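Local coordinates for protein putative Ribokinase II (Escherichia coli O6, PDB 3IQ0) that probably phosphorylates a sugar or related substrate at the expense of ATP, as a ribokinase-like member of the pfkB carbohydrate kinase family, at residues Ile42-Val47 and His71-Asp76. Residues are numbered along the deposited sequence; the frame is centred on the assembly and turned at random.
Sequences IFIDQV and HRLAAD
Asp-45 and Asp-76 meet carboxylate to carboxylate between two nearly parallel helices, with Asp-45 OD1 only 2.5 Å from Asp-76 OD2. The two groups cross at a slant, their planes 33° apart, and Asp-76 OD2 lies nearer OD1 than OD2 of Asp-45, the latter at 3.3 Å. Asp-45 swings its CG anti to the backbone N (chi1 -166°), which carries the acid toward helix 64-75; Asp-76 points its CB at helix 39-49. The third member is Arg-72, one turn before Asp-76. Its chain, bent at chi2 and chi3, brings NH1 to 3.5 Å from Asp-45 OD2 in a salt bridge; the oxygen sits at the edge of the guanidinium, near its plane, although the carboxylate itself is tilted 46° from it. NH1 also makes a long salt bridge, 3.8 Å, to Asp-76 OD2, while NH2 is paired with Glu-298. Leu-73 CD1 lies over the same face of the Asp-45 carboxylate as NH1, 3.8 Å from OD1, and Leu-73 CG rests 4.3 Å from Ile-44 CG2. Ile-44 also touches Cys-54 of strand 54-61. The contact thus joins two helices separated in sequence by that strand, within the alpha/beta fold of the ribokinase family and away from the ATP. One of the two acids probably carries a proton, and the buried setting of Asp-45 would favour this; Arg-72, also held by Glu-298, would offset the remaining negative charge only in part, giving an acid pair with a basic group over one face of Asp-45.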
loop_
_atom_site.group_PDB
_atom_site.type_symbol
_atom_site.label_atom_id
_atom_site.label_comp_id
_atom_site.label_asym_id
_atom_site.label_seq_id
_atom_site.Cartn_x
_atom_site.Cartn_y
_atom_site.Cartn_z
ATOM N N ILE B 42 19.107 0.674 -0.610
ATOM C CA ILE B 42 19.939 1.683 -1.251
ATOM C C ILE B 42 21.372 1.573 -0.720
ATOM O O ILE B 42 22.337 1.679 -1.481
ATOM C CB ILE B 42 19.381 3.098 -1.002
ATOM C CG1 ILE B 42 17.932 3.168 -1.489
ATOM C CG2 ILE B 42 20.229 4.125 -1.738
ATOM C CD1 ILE B 42 17.206 4.422 -1.085
ATOM N N PHE B 43 21.507 1.355 0.584
ATOM C CA PHE B 43 22.823 1.204 1.198
ATOM C C PHE B 43 23.566 0.062 0.514
ATOM O O PHE B 43 24.686 0.228 0.026
ATOM C CB PHE B 43 22.686 0.865 2.693
ATOM C CG PHE B 43 23.983 0.447 3.355
ATOM C CD1 PHE B 43 24.858 1.400 3.873
ATOM C CD2 PHE B 43 24.324 -0.900 3.465
ATOM C CE1 PHE B 43 26.052 1.022 4.493
ATOM C CE2 PHE B 43 25.519 -1.297 4.081
ATOM C CZ PHE B 43 26.382 -0.333 4.596
ATOM N N ILE B 44 22.928 -1.102 0.485
ATOM C CA ILE B 44 23.534 -2.287 -0.102
ATOM C C ILE B 44 23.777 -2.165 -1.600
ATOM O O ILE B 44 24.716 -2.759 -2.124
ATOM C CB ILE B 44 22.682 -3.550 0.196
ATOM C CG1 ILE B 44 23.608 -4.747 0.382
ATOM C CG2 ILE B 44 21.689 -3.817 -0.919
ATOM C CD1 ILE B 44 24.506 -4.615 1.583
ATOM N N ASP B 45 22.937 -1.406 -2.297
ATOM C CA ASP B 45 23.144 -1.241 -3.736
ATOM C C ASP B 45 24.431 -0.433 -3.951
ATOM O O ASP B 45 25.193 -0.693 -4.891
ATOM C CB ASP B 45 21.968 -0.515 -4.381
ATOM C CG ASP B 45 21.985 -0.615 -5.893
ATOM O OD1 ASP B 45 22.014 -1.748 -6.410
ATOM O OD2 ASP B 45 21.959 0.434 -6.564
ATOM N N GLN B 46 24.684 0.535 -3.077
ATOM C CA GLN B 46 25.891 1.342 -3.214
ATOM C C GLN B 46 27.101 0.467 -2.914
ATOM O O GLN B 46 28.134 0.586 -3.567
ATOM C CB GLN B 46 25.851 2.553 -2.273
ATOM C CG GLN B 46 27.075 3.477 -2.362
ATOM C CD GLN B 46 27.384 3.900 -3.788
ATOM O OE1 GLN B 46 28.159 3.242 -4.499
ATOM N NE2 GLN B 46 26.775 4.986 -4.220
ATOM N N VAL B 47 26.970 -0.428 -1.939
ATOM C CA VAL B 47 28.072 -1.320 -1.610
ATOM C C VAL B 47 28.440 -2.197 -2.800
ATOM O O VAL B 47 29.610 -2.296 -3.153
ATOM C CB VAL B 47 27.735 -2.244 -0.424
ATOM C CG1 VAL B 47 28.808 -3.295 -0.277
ATOM C CG2 VAL B 47 27.610 -1.429 0.859
ATOM N N HIS B 71 15.144 -7.859 -8.834
ATOM C CA HIS B 71 15.829 -7.810 -10.123
ATOM C C HIS B 71 16.966 -6.791 -10.132
ATOM O O HIS B 71 18.073 -7.078 -10.599
ATOM C CB HIS B 71 14.838 -7.462 -11.240
ATOM C CG HIS B 71 13.820 -8.528 -11.506
ATOM N ND1 HIS B 71 12.721 -8.318 -12.308
ATOM C CD2 HIS B 71 13.738 -9.810 -11.079
ATOM C CE1 HIS B 71 12.000 -9.427 -12.362
ATOM N NE2 HIS B 71 12.596 -10.345 -11.625
ATOM N N ARG B 72 16.684 -5.596 -9.624
ATOM C CA ARG B 72 17.679 -4.528 -9.570
ATOM C C ARG B 72 18.874 -4.938 -8.711
ATOM O O ARG B 72 20.015 -4.833 -9.140
ATOM C CB ARG B 72 17.056 -3.247 -9.003
ATOM C CG ARG B 72 18.081 -2.218 -8.538
ATOM C CD ARG B 72 18.906 -1.678 -9.695
ATOM N NE ARG B 72 18.296 -0.488 -10.273
ATOM C CZ ARG B 72 18.596 0.757 -9.917
ATOM N NH1 ARG B 72 19.512 0.990 -8.986
ATOM N NH2 ARG B 72 17.963 1.775 -10.483
ATOM N N LEU B 73 18.604 -5.389 -7.492
ATOM C CA LEU B 73 19.666 -5.809 -6.579
ATOM C C LEU B 73 20.482 -6.975 -7.132
ATOM O O LEU B 73 21.711 -6.974 -7.048
ATOM C CB LEU B 73 19.059 -6.184 -5.222
ATOM C CG LEU B 73 19.075 -5.144 -4.085
ATOM C CD1 LEU B 73 19.316 -3.752 -4.607
ATOM C CD2 LEU B 73 17.783 -5.224 -3.318
ATOM N N ALA B 74 19.805 -7.968 -7.695
ATOM C CA ALA B 74 20.510 -9.121 -8.248
ATOM C C ALA B 74 21.378 -8.691 -9.423
ATOM O O ALA B 74 22.543 -9.077 -9.521
ATOM C CB ALA B 74 19.510 -10.183 -8.693
ATOM N N ALA B 75 20.811 -7.878 -10.308
ATOM C CA ALA B 75 21.535 -7.400 -11.477
ATOM C C ALA B 75 22.756 -6.581 -11.080
ATOM O O ALA B 75 23.767 -6.595 -11.777
ATOM C CB ALA B 75 20.607 -6.565 -12.367
ATOM N N ASP B 76 22.670 -5.869 -9.958
ATOM C CA ASP B 76 23.792 -5.062 -9.510
ATOM C C ASP B 76 24.858 -5.880 -8.782
ATOM O O ASP B 76 25.906 -5.354 -8.406
ATOM C CB ASP B 76 23.310 -3.900 -8.639
ATOM C CG ASP B 76 22.695 -2.777 -9.462
ATOM O OD1 ASP B 76 22.894 -2.754 -10.699
ATOM O OD2 ASP B 76 22.027 -1.903 -8.882
#